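Local atomic coordinates of succinyl-CoA:3-ketoacid coenzyme A transferase subunit B (Helicobacter pylori, PDB entry 3RRL), a protein that catalyses, as subunit B of the enzyme, the transfer of coenzyme A from succinyl-CoA to a 3-oxo acid, giving a 3-oxoacyl-CoA and succinate. Residues 19-24 against 95-100; 51-56 against 67-72; 132-137 against 164-169. One frame throughout, in Å; residues are numbered along the deposited sequence.

Contact 1 of 3, residues 19-24 against 95-100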
ATOM      1  N   VAL B  19       9.570 -10.552 -15.932  1.00 30.72           N
ATOM      2  CA  VAL B  19      10.622 -11.402 -15.399  1.00 30.80           C
ATOM      3  C   VAL B  19      11.478 -10.677 -14.378  1.00 29.69           C
ATOM      4  O   VAL B  19      11.792  -9.496 -14.537  1.00 27.13           O
ATOM      5  CB  VAL B  19      11.543 -11.914 -16.534  1.00 30.32           C
ATOM      6  CG1 VAL B  19      12.681 -12.751 -15.969  1.00 30.11           C
ATOM      7  CG2 VAL B  19      10.736 -12.713 -17.540  1.00 33.08           C
ATOM      8  N   ASN B  20      11.861 -11.398 -13.330  1.00 26.32           N
ATOM      9  CA  ASN B  20      12.826 -10.881 -12.377  1.00 28.52           C
ATOM     10  C   ASN B  20      14.080 -11.744 -12.328  1.00 33.63           C
ATOM     11  O   ASN B  20      14.008 -12.948 -12.071  1.00 33.50           O
ATOM     12  CB  ASN B  20      12.224 -10.775 -10.985  1.00 30.50           C
ATOM     13  CG  ASN B  20      13.203 -10.196  -9.988  1.00 33.12           C
ATOM     14  OD1 ASN B  20      14.195 -10.841  -9.622  1.00 31.34           O
ATOM     15  ND2 ASN B  20      12.942  -8.962  -9.551  1.00 28.11           N
ATOM     16  N   LEU B  21      15.226 -11.121 -12.580  1.00 34.67           N
ATOM     17  CA  LEU B  21      16.498 -11.827 -12.598  1.00 35.16           C
ATOM     18  C   LEU B  21      17.258 -11.532 -11.320  1.00 35.47           C
ATOM     19  O   LEU B  21      17.568 -10.387 -11.034  1.00 35.04           O
ATOM     20  CB  LEU B  21      17.330 -11.385 -13.799  1.00 35.88           C
ATOM     21  CG  LEU B  21      16.763 -11.703 -15.182  1.00 33.87           C
ATOM     22  CD1 LEU B  21      17.678 -11.172 -16.276  1.00 33.03           C
ATOM     23  CD2 LEU B  21      16.558 -13.202 -15.329  1.00 27.28           C
ATOM     24  N   GLY B  22      17.551 -12.564 -10.541  1.00 37.72           N
ATOM     25  CA  GLY B  22      18.313 -12.372  -9.324  1.00 40.84           C
ATOM     26  C   GLY B  22      19.749 -12.029  -9.660  1.00 45.35           C
ATOM     27  O   GLY B  22      20.190 -12.210 -10.795  1.00 44.56           O
ATOM     28  N   ILE B  23      20.487 -11.535  -8.674  1.00 51.63           N
ATOM     29  CA  ILE B  23      21.888 -11.180  -8.887  1.00 54.94           C
ATOM     30  C   ILE B  23      22.733 -12.420  -9.139  1.00 54.85           C
ATOM     31  O   ILE B  23      22.325 -13.542  -8.820  1.00 55.95           O
ATOM     32  CB  ILE B  23      22.474 -10.390  -7.700  1.00 56.76           C
ATOM     33  CG1 ILE B  23      22.307 -11.178  -6.401  1.00 58.89           C
ATOM     34  CG2 ILE B  23      21.817  -9.020  -7.589  1.00 54.99           C
ATOM     35  CD1 ILE B  23      22.836 -10.449  -5.188  1.00 62.32           C
ATOM     36  N   GLY B  24      23.913 -12.217  -9.715  1.00 53.19           N
ATOM     37  CA  GLY B  24      24.774 -13.333 -10.055  1.00 47.53           C
ATOM     38  C   GLY B  24      24.393 -13.908 -11.399  1.00 46.14           C
ATOM     39  O   GLY B  24      24.036 -13.170 -12.312  1.00 46.86           O
ATOM     40  N   LEU B  95       8.051 -14.961 -14.082  1.00 33.97           N
ATOM     41  CA  LEU B  95       9.259 -15.750 -13.951  1.00 32.54           C
ATOM     42  C   LEU B  95      10.313 -15.097 -13.061  1.00 31.80           C
ATOM     43  O   LEU B  95      10.689 -13.946 -13.265  1.00 31.06           O
ATOM     44  CB  LEU B  95       9.825 -15.989 -15.342  1.00 34.21           C
ATOM     45  CG  LEU B  95      11.038 -16.884 -15.457  1.00 40.72           C
ATOM     46  CD1 LEU B  95      10.722 -18.221 -14.833  1.00 46.38           C
ATOM     47  CD2 LEU B  95      11.371 -17.029 -16.924  1.00 42.90           C
ATOM     48  N   ALA B  96      10.810 -15.853 -12.092  1.00 30.38           N
ATOM     49  CA  ALA B  96      11.948 -15.417 -11.304  1.00 27.38           C
ATOM     50  C   ALA B  96      13.054 -16.438 -11.489  1.00 32.23           C
ATOM     51  O   ALA B  96      12.846 -17.636 -11.278  1.00 33.55           O
ATOM     52  CB  ALA B  96      11.581 -15.290  -9.843  1.00 21.99           C
ATOM     53  N   ILE B  97      14.219 -15.960 -11.912  1.00 34.60           N
ATOM     54  CA  ILE B  97      15.377 -16.814 -12.088  1.00 32.65           C
ATOM     55  C   ILE B  97      16.383 -16.487 -11.003  1.00 32.03           C
ATOM     56  O   ILE B  97      16.677 -15.315 -10.752  1.00 30.82           O
ATOM     57  CB  ILE B  97      16.009 -16.631 -13.469  1.00 29.36           C
ATOM     58  CG1 ILE B  97      14.950 -16.833 -14.561  1.00 24.74           C
ATOM     59  CG2 ILE B  97      17.156 -17.611 -13.651  1.00 24.99           C
ATOM     60  CD1 ILE B  97      15.494 -16.740 -15.962  1.00 23.47           C
ATOM     61  N   LEU B  98      16.889 -17.527 -10.347  1.00 30.37           N
ATOM     62  CA  LEU B  98      17.738 -17.353  -9.177  1.00 30.14           C
ATOM     63  C   LEU B  98      18.935 -18.283  -9.222  1.00 31.13           C
ATOM     64  O   LEU B  98      18.886 -19.351  -9.845  1.00 31.45           O
ATOM     65  CB  LEU B  98      16.950 -17.630  -7.889  1.00 31.94           C
ATOM     66  CG  LEU B  98      15.776 -16.740  -7.481  1.00 34.83           C
ATOM     67  CD1 LEU B  98      14.456 -17.371  -7.884  1.00 32.26           C
ATOM     68  CD2 LEU B  98      15.796 -16.518  -5.982  1.00 37.52           C
ATOM     69  N   GLY B  99      20.013 -17.874  -8.557  1.00 28.81           N
ATOM     70  CA  GLY B  99      21.143 -18.757  -8.341  1.00 28.87           C
ATOM     71  C   GLY B  99      20.899 -19.549  -7.075  1.00 30.95           C
ATOM     72  O   GLY B  99      19.970 -19.249  -6.335  1.00 34.80           O
ATOM     73  N   GLY B 100      21.714 -20.567  -6.820  1.00 32.01           N
ATOM     74  CA  GLY B 100      21.597 -21.305  -5.579  1.00 33.14           C
ATOM     75  C   GLY B 100      22.905 -21.931  -5.148  1.00 37.97           C
ATOM     76  O   GLY B 100      23.790 -22.194  -5.966  1.00 41.07           O
TER
HETATM   77  O   HOH W   1      19.881 -15.012  -7.519  1.00 37.98           O

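Contact 2 of 3, residues 51-56 against 67-72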
ATOM      1  N   ALA B  51      19.138  -1.149 -21.011  1.00 43.49           N
ATOM      2  CA  ALA B  51      20.575  -1.322 -21.150  1.00 40.69           C
ATOM      3  C   ALA B  51      21.336  -0.417 -20.195  1.00 43.45           C
ATOM      4  O   ALA B  51      20.773   0.526 -19.640  1.00 47.32           O
ATOM      5  CB  ALA B  51      20.994  -1.049 -22.580  1.00 42.18           C
ATOM      6  N   TYR B  52      22.602  -0.743 -19.960  1.00 43.46           N
ATOM      7  CA  TYR B  52      23.507   0.187 -19.304  1.00 45.33           C
ATOM      8  C   TYR B  52      23.560   1.450 -20.138  1.00 47.18           C
ATOM      9  O   TYR B  52      23.482   1.390 -21.368  1.00 48.94           O
ATOM     10  CB  TYR B  52      24.909  -0.405 -19.175  1.00 44.96           C
ATOM     11  CG  TYR B  52      24.974  -1.636 -18.303  1.00 48.46           C
ATOM     12  CD1 TYR B  52      24.303  -1.687 -17.095  1.00 48.79           C
ATOM     13  CD2 TYR B  52      25.704  -2.750 -18.695  1.00 53.36           C
ATOM     14  CE1 TYR B  52      24.355  -2.810 -16.295  1.00 54.44           C
ATOM     15  CE2 TYR B  52      25.766  -3.880 -17.904  1.00 55.39           C
ATOM     16  CZ  TYR B  52      25.089  -3.906 -16.703  1.00 59.20           C
ATOM     17  OH  TYR B  52      25.143  -5.029 -15.908  1.00 62.18           O
ATOM     18  N   PRO B  53      23.678   2.605 -19.472  1.00 44.99           N
ATOM     19  CA  PRO B  53      23.743   3.914 -20.129  1.00 47.04           C
ATOM     20  C   PRO B  53      25.042   4.143 -20.900  1.00 52.95           C
ATOM     21  O   PRO B  53      26.089   3.586 -20.559  1.00 49.75           O
ATOM     22  CB  PRO B  53      23.681   4.891 -18.953  1.00 45.15           C
ATOM     23  CG  PRO B  53      24.197   4.117 -17.796  1.00 44.55           C
ATOM     24  CD  PRO B  53      23.709   2.722 -18.004  1.00 41.19           C
ATOM     25  N   LEU B  54      24.963   4.964 -21.942  1.00 58.06           N
ATOM     26  CA  LEU B  54      26.157   5.469 -22.602  1.00 58.52           C
ATOM     27  C   LEU B  54      26.856   6.386 -21.610  1.00 61.21           C
ATOM     28  O   LEU B  54      26.220   6.912 -20.696  1.00 60.80           O
ATOM     29  CB  LEU B  54      25.783   6.261 -23.855  1.00 58.19           C
ATOM     30  CG  LEU B  54      25.031   5.525 -24.968  1.00 58.83           C
ATOM     31  CD1 LEU B  54      24.332   6.504 -25.915  1.00 55.47           C
ATOM     32  CD2 LEU B  54      25.966   4.593 -25.729  1.00 58.26           C
ATOM     33  N   GLU B  55      28.158   6.574 -21.779  1.00 64.53           N
ATOM     34  CA  GLU B  55      28.889   7.519 -20.944  1.00 67.19           C
ATOM     35  C   GLU B  55      28.194   8.879 -21.002  1.00 66.77           C
ATOM     36  O   GLU B  55      27.882   9.376 -22.089  1.00 67.14           O
ATOM     37  CB  GLU B  55      30.343   7.638 -21.416  1.00 67.31           C
ATOM     38  N   GLY B  56      27.932   9.468 -19.839  1.00 63.78           N
ATOM     39  CA  GLY B  56      27.302  10.776 -19.784  1.00 62.68           C
ATOM     40  C   GLY B  56      25.814  10.723 -19.501  1.00 65.34           C
ATOM     41  O   GLY B  56      25.214  11.715 -19.087  1.00 68.20           O
ATOM     42  N   LYS B  67      22.972  -2.587  -7.643  1.00 36.70           N
ATOM     43  CA  LYS B  67      23.590  -1.270  -7.453  1.00 40.18           C
ATOM     44  C   LYS B  67      24.378  -0.809  -8.682  1.00 41.82           C
ATOM     45  O   LYS B  67      25.309  -0.008  -8.570  1.00 42.48           O
ATOM     46  CB  LYS B  67      24.492  -1.244  -6.209  1.00 38.70           C
ATOM     47  CG  LYS B  67      23.943  -2.006  -5.009  1.00 44.01           C
ATOM     48  CD  LYS B  67      22.561  -1.513  -4.605  1.00 46.94           C
ATOM     49  CE  LYS B  67      22.046  -2.226  -3.353  1.00 48.38           C
ATOM     50  NZ  LYS B  67      21.644  -3.647  -3.596  1.00 47.70           N
ATOM     51  N   GLU B  68      23.995  -1.311  -9.852  1.00 39.26           N
ATOM     52  CA  GLU B  68      24.611  -0.897 -11.108  1.00 37.19           C
ATOM     53  C   GLU B  68      23.781   0.190 -11.783  1.00 38.89           C
ATOM     54  O   GLU B  68      22.549   0.172 -11.717  1.00 37.18           O
ATOM     55  CB  GLU B  68      24.741  -2.086 -12.051  1.00 40.36           C
ATOM     56  CG  GLU B  68      25.477  -3.270 -11.450  1.00 48.10           C
ATOM     57  CD  GLU B  68      25.603  -4.433 -12.422  1.00 55.37           C
ATOM     58  OE1 GLU B  68      24.692  -4.607 -13.264  1.00 54.32           O
ATOM     59  OE2 GLU B  68      26.614  -5.170 -12.346  1.00 58.63           O
ATOM     60  N   THR B  69      24.452   1.133 -12.436  1.00 35.93           N
ATOM     61  CA  THR B  69      23.742   2.184 -13.154  1.00 36.15           C
ATOM     62  C   THR B  69      23.142   1.637 -14.440  1.00 35.71           C
ATOM     63  O   THR B  69      23.824   0.943 -15.210  1.00 37.79           O
ATOM     64  CB  THR B  69      24.663   3.369 -13.488  1.00 38.46           C
ATOM     65  OG1 THR B  69      25.791   2.903 -14.241  1.00 42.62           O
ATOM     66  CG2 THR B  69      25.139   4.038 -12.208  1.00 37.90           C
ATOM     67  N   ILE B  70      21.872   1.957 -14.676  1.00 30.41           N
ATOM     68  CA  ILE B  70      21.144   1.419 -15.829  1.00 35.99           C
ATOM     69  C   ILE B  70      20.312   2.486 -16.524  1.00 37.66           C
ATOM     70  O   ILE B  70      20.365   3.658 -16.164  1.00 38.68           O
ATOM     71  CB  ILE B  70      20.188   0.285 -15.412  1.00 34.05           C
ATOM     72  CG1 ILE B  70      19.219   0.782 -14.337  1.00 32.09           C
ATOM     73  CG2 ILE B  70      20.972  -0.911 -14.901  1.00 36.20           C
ATOM     74  CD1 ILE B  70      18.096  -0.209 -14.013  1.00 34.22           C
ATOM     75  N   THR B  71      19.540   2.065 -17.520  1.00 40.51           N
ATOM     76  CA  THR B  71      18.515   2.922 -18.106  1.00 40.90           C
ATOM     77  C   THR B  71      17.172   2.207 -18.034  1.00 39.09           C
ATOM     78  O   THR B  71      17.079   1.103 -17.493  1.00 36.43           O
ATOM     79  CB  THR B  71      18.814   3.271 -19.569  1.00 42.42           C
ATOM     80  OG1 THR B  71      18.758   2.077 -20.362  1.00 41.46           O
ATOM     81  CG2 THR B  71      20.199   3.922 -19.698  1.00 42.02           C
ATOM     82  N   VAL B  72      16.135   2.842 -18.570  1.00 37.06           N
ATOM     83  CA  VAL B  72      14.811   2.242 -18.612  1.00 35.58           C
ATOM     84  C   VAL B  72      14.340   2.157 -20.054  1.00 37.53           C
ATOM     85  O   VAL B  72      14.763   2.951 -20.894  1.00 40.50           O
ATOM     86  CB  VAL B  72      13.786   3.065 -17.792  1.00 34.30           C
ATOM     87  CG1 VAL B  72      14.197   3.122 -16.338  1.00 35.95           C
ATOM     88  CG2 VAL B  72      13.656   4.469 -18.347  1.00 36.68           C
TER

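Contact 3 of 3, residues 132-137 against 164-169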
ATOM      1  N   ALA B 132       6.626 -15.568  -7.548  1.00 24.20           N
ATOM      2  CA  ALA B 132       6.755 -15.758  -8.995  1.00 25.08           C
ATOM      3  C   ALA B 132       5.889 -16.924  -9.479  1.00 28.26           C
ATOM      4  O   ALA B 132       5.832 -17.956  -8.823  1.00 29.99           O
ATOM      5  CB  ALA B 132       8.212 -15.985  -9.360  1.00 21.74           C
ATOM      6  N   LYS B 133       5.201 -16.764 -10.608  1.00 29.62           N
ATOM      7  CA  LYS B 133       4.383 -17.864 -11.140  1.00 31.51           C
ATOM      8  C   LYS B 133       5.248 -19.091 -11.439  1.00 33.40           C
ATOM      9  O   LYS B 133       4.823 -20.234 -11.242  1.00 34.80           O
ATOM     10  CB  LYS B 133       3.616 -17.439 -12.396  1.00 28.49           C
ATOM     11  CG  LYS B 133       2.565 -16.360 -12.148  1.00 29.44           C
ATOM     12  CD  LYS B 133       1.902 -15.927 -13.450  1.00 31.31           C
ATOM     13  CE  LYS B 133       1.404 -14.492 -13.366  1.00 38.87           C
ATOM     14  NZ  LYS B 133       1.010 -13.957 -14.710  1.00 45.78           N
ATOM     15  N   LYS B 134       6.462 -18.853 -11.923  1.00 28.24           N
ATOM     16  CA  LYS B 134       7.423 -19.930 -12.084  1.00 30.19           C
ATOM     17  C   LYS B 134       8.774 -19.534 -11.502  1.00 33.39           C
ATOM     18  O   LYS B 134       9.268 -18.432 -11.736  1.00 35.24           O
ATOM     19  CB  LYS B 134       7.579 -20.324 -13.551  1.00 29.80           C
ATOM     20  CG  LYS B 134       8.452 -21.541 -13.729  1.00 30.37           C
ATOM     21  CD  LYS B 134       8.612 -21.928 -15.185  1.00 31.77           C
ATOM     22  CE  LYS B 134       9.472 -23.182 -15.310  1.00 30.67           C
ATOM     23  NZ  LYS B 134       9.852 -23.466 -16.721  1.00 29.65           N
ATOM     24  N   VAL B 135       9.355 -20.442 -10.728  1.00 31.96           N
ATOM     25  CA  VAL B 135      10.649 -20.218 -10.115  1.00 29.08           C
ATOM     26  C   VAL B 135      11.668 -21.156 -10.735  1.00 31.18           C
ATOM     27  O   VAL B 135      11.542 -22.370 -10.625  1.00 34.51           O
ATOM     28  CB  VAL B 135      10.597 -20.458  -8.602  1.00 26.79           C
ATOM     29  CG1 VAL B 135      11.994 -20.415  -8.014  1.00 26.83           C
ATOM     30  CG2 VAL B 135       9.688 -19.428  -7.927  1.00 24.97           C
ATOM     31  N   ILE B 136      12.664 -20.582 -11.403  1.00 29.91           N
ATOM     32  CA  ILE B 136      13.757 -21.349 -11.983  1.00 31.15           C
ATOM     33  C   ILE B 136      15.071 -21.063 -11.253  1.00 31.48           C
ATOM     34  O   ILE B 136      15.460 -19.909 -11.100  1.00 30.15           O
ATOM     35  CB  ILE B 136      13.960 -20.997 -13.465  1.00 31.64           C
ATOM     36  CG1 ILE B 136      12.659 -21.181 -14.245  1.00 34.36           C
ATOM     37  CG2 ILE B 136      15.078 -21.840 -14.074  1.00 31.87           C
ATOM     38  CD1 ILE B 136      12.757 -20.720 -15.691  1.00 34.89           C
ATOM     39  N   VAL B 137      15.751 -22.115 -10.803  1.00 28.46           N
ATOM     40  CA  VAL B 137      17.082 -21.970 -10.233  1.00 28.98           C
ATOM     41  C   VAL B 137      18.117 -22.429 -11.257  1.00 31.44           C
ATOM     42  O   VAL B 137      17.973 -23.494 -11.862  1.00 33.98           O
ATOM     43  CB  VAL B 137      17.254 -22.799  -8.947  1.00 30.77           C
ATOM     44  CG1 VAL B 137      18.718 -22.794  -8.503  1.00 34.82           C
ATOM     45  CG2 VAL B 137      16.365 -22.268  -7.843  1.00 28.49           C
ATOM     46  N   VAL B 164      11.029 -24.610  -5.772  1.00 25.55           N
ATOM     47  CA  VAL B 164      11.712 -24.629  -7.064  1.00 26.77           C
ATOM     48  C   VAL B 164      10.902 -25.407  -8.082  1.00 27.65           C
ATOM     49  O   VAL B 164      10.595 -26.565  -7.856  1.00 29.14           O
ATOM     50  CB  VAL B 164      13.130 -25.241  -6.956  1.00 27.78           C
ATOM     51  CG1 VAL B 164      13.796 -25.308  -8.327  1.00 23.21           C
ATOM     52  CG2 VAL B 164      13.980 -24.430  -5.986  1.00 31.28           C
ATOM     53  N   HIS B 165      10.517 -24.753  -9.175  1.00 27.78           N
ATOM     54  CA  HIS B 165       9.784 -25.416 -10.251  1.00 31.34           C
ATOM     55  C   HIS B 165      10.709 -26.150 -11.213  1.00 31.22           C
ATOM     56  O   HIS B 165      10.420 -27.269 -11.643  1.00 29.53           O
ATOM     57  CB  HIS B 165       8.905 -24.420 -11.017  1.00 36.04           C
ATOM     58  CG  HIS B 165       7.734 -23.925 -10.229  1.00 43.49           C
ATOM     59  ND1 HIS B 165       7.759 -22.740  -9.527  1.00 48.21           N
ATOM     60  CD2 HIS B 165       6.512 -24.463 -10.014  1.00 48.87           C
ATOM     61  CE1 HIS B 165       6.597 -22.565  -8.922  1.00 48.81           C
ATOM     62  NE2 HIS B 165       5.822 -23.596  -9.202  1.00 48.43           N
ATOM     63  N   GLN B 166      11.825 -25.512 -11.547  1.00 27.09           N
ATOM     64  CA  GLN B 166      12.738 -26.059 -12.538  1.00 29.32           C
ATOM     65  C   GLN B 166      14.177 -25.739 -12.150  1.00 32.86           C
ATOM     66  O   GLN B 166      14.475 -24.642 -11.669  1.00 32.92           O
ATOM     67  CB  GLN B 166      12.403 -25.486 -13.913  1.00 28.74           C
ATOM     68  CG  GLN B 166      13.399 -25.816 -15.019  1.00 33.85           C
ATOM     69  CD  GLN B 166      13.086 -25.056 -16.305  1.00 38.52           C
ATOM     70  OE1 GLN B 166      12.728 -23.879 -16.270  1.00 41.81           O
ATOM     71  NE2 GLN B 166      13.195 -25.730 -17.435  1.00 39.26           N
ATOM     72  N   LEU B 167      15.062 -26.706 -12.341  1.00 32.62           N
ATOM     73  CA  LEU B 167      16.465 -26.527 -11.997  1.00 34.50           C
ATOM     74  C   LEU B 167      17.332 -26.810 -13.217  1.00 34.06           C
ATOM     75  O   LEU B 167      17.265 -27.888 -13.809  1.00 32.90           O
ATOM     76  CB  LEU B 167      16.863 -27.438 -10.828  1.00 30.51           C
ATOM     77  CG  LEU B 167      18.363 -27.670 -10.617  1.00 28.32           C
ATOM     78  CD1 LEU B 167      19.071 -26.383 -10.213  1.00 28.10           C
ATOM     79  CD2 LEU B 167      18.608 -28.772  -9.582  1.00 27.63           C
ATOM     80  N   ILE B 168      18.128 -25.821 -13.600  1.00 28.65           N
ATOM     81  CA  ILE B 168      19.013 -25.942 -14.744  1.00 25.41           C
ATOM     82  C   ILE B 168      20.460 -25.877 -14.268  1.00 28.46           C
ATOM     83  O   ILE B 168      20.876 -24.879 -13.683  1.00 29.67           O
ATOM     84  CB  ILE B 168      18.761 -24.789 -15.735  1.00 25.60           C
ATOM     85  CG1 ILE B 168      17.295 -24.774 -16.185  1.00 25.35           C
ATOM     86  CG2 ILE B 168      19.696 -24.881 -16.925  1.00 26.46           C
ATOM     87  CD1 ILE B 168      16.961 -23.636 -17.144  1.00 28.33           C
ATOM     88  N   THR B 169      21.222 -26.943 -14.501  1.00 29.52           N
ATOM     89  CA  THR B 169      22.656 -26.926 -14.220  1.00 32.45           C
ATOM     90  C   THR B 169      23.474 -27.162 -15.500  1.00 32.84           C
ATOM     91  O   THR B 169      22.911 -27.305 -16.591  1.00 33.09           O
ATOM     92  CB  THR B 169      23.048 -27.968 -13.141  1.00 31.42           C
ATOM     93  OG1 THR B 169      23.109 -29.279 -13.719  1.00 32.48           O
ATOM     94  CG2 THR B 169      22.044 -27.958 -12.003  1.00 30.34           C
TER

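Contact 1 of 3, residues 19-24 against 95-100
The carbonyl O of Leu95 takes the N-H of Asn20 at 2.8 Å, nearly straight at 170°, and the CA of Val19 lies 3.3 Å from the same O in a C-H···O contact. The chains then alternate as neighbouring parallel strands do: Asn20 O accepts from Ile97 N at 3.0 Å, and Ile97 O accepts from Gly22 N at 2.9 Å. The axes of strands 19-21 and 95-98 run 12° apart, close to parallel. On one face Val19 and Leu95 lie side by side, CG2 of the valine 4.0 Å from CB of the leucine. Leu21 and Ile97 follow on that face; the rotation that sets Leu21 CG anti to the carbonyl carbon (chi1 -64°) directs CD2 to within 3.7 Å of Ile97 CD1. Asn20 and Ala96 occupy the other face, against Leu128 of helix 125-131. Beyond the ladder, a water accepts from Gly99 N and donates to Ile23 O, bridging the diverging loops. The Asn20 amide donates through ND2 to Gln41, and this side chain is about 4 Å from that of Glu43, the predicted active-site residue, consistent with the sheet backbone and Gln41 together positioning the amide near the probable catalytic centre.

Contact 2 of 3, residues 51-56 against 67-72
Two irregular segments meet here with CA atoms 4.4 Å apart at Tyr52 and Ile70 and 5.6 Å apart at Ala51 and Thr71, yet no beta ladder forms between them. Thr71 OG1 donates to Ala51 O at 2.6 Å, somewhat tilted from the carbonyl plane, and Thr71 N adds a weak bond to Ala51 O at 2.9 Å. The hydroxyl can join in because OG1 sits between the backbone N and the carbonyl carbon (chi1 65°), the rotation that also carries the methyl CG2 of Thr71 to 3.6 Å from Pro53 CA. The Pro53 ring lies across Thr69, its CD 3.3 Å from Thr69 O and close to Ile70 CA. Both segments belong to the long loop between strands 46-49 and 72-73, and the contact draws the two limbs of that loop together. The chain of a different protein in the assembly, probably the partner subunit A, packs on the same loop: its backbone bonds to Thr69 OG1 and to the backbone of Pro53, and one of its basic side chains reaches Tyr52 O. Tyr52 lays its ring back along 67-72, with Ile70 CG2 at the ring edge 4.1 Å from Tyr52 CD1. At the far end of the ring, Tyr52 OH donates to Glu68 OE1 at 2.7 Å. The phenol approaches from above the carboxylate, 38° out of its plane, and ring and carboxylate planes stand 72° apart. Glu68 reaches the phenol with an extended chain, while its backbone N is bound by the side chain of Asn64.

Contact 3 of 3, residues 132-137 against 164-169
Strands 134-138 and 166-168 are parallel neighbours in the large mixed sheet; the axes of segments 134-137 and 166-168 approach to 4.8 Å and cross at -24°. Val135 O receives two backbone donors in its carbonyl plane, His165 N at 3.0 Å and Gln166 N at 3.3 Å. The ladder continues with Val137 N to Gln166 O, then Ile168 N to Val137 O at 2.9 Å. At the entry to the strands, the His165 imidazole serves as acceptor: ND1 takes the N-H of Val135 at 3.0 Å, tilted 30° from the ring plane, which implies that ND1 carries no proton. Gln166 stretches out, CG anti to its backbone N (chi1 172°), beside Ile136. Its OE1 meets Lys134 NZ at 2.9 Å, the ammonium lying above the amide's carbonyl plane. Glu12 takes a salt bridge from that NZ and a hydrogen bond from Gln166 NE2, completing a polar cluster on the Ile136 face. On the other face Val137 packs CG2 on Val164 CG2 at 3.7 Å and CG1 on Leu167 CD1. Parallel strands, here apolar apart from that cluster and with helix 2-10 packed on the Gln166 and Ile168 side, are typical of the Rossmann-like alpha/beta core of coenzyme A transferases.

Contacts 1 and 3 lie in the buried core and contact 2 in a partly buried loop, its centre about 22 Å from the centre of the chain. Contacts 1 and 3 share one sheet, since strand 95-98 is bordered by 18-21 and by 134-138: Leu98 N and Ile136 O, and Ala96 O and Ile136 N, probably hydrogen-bond between them. Both rest on parallel backbone ladders, although contact 3 adds side-chain polar bonds where contact 1 packs mostly apolar groups. Contact 2 has no ladder and depends on hydroxyls, a carboxylate and a proline. It is nested in the loop of chain that contact 1 closes, the nearest atoms of the two about 7 Å apart, and it alone meets another protein chain.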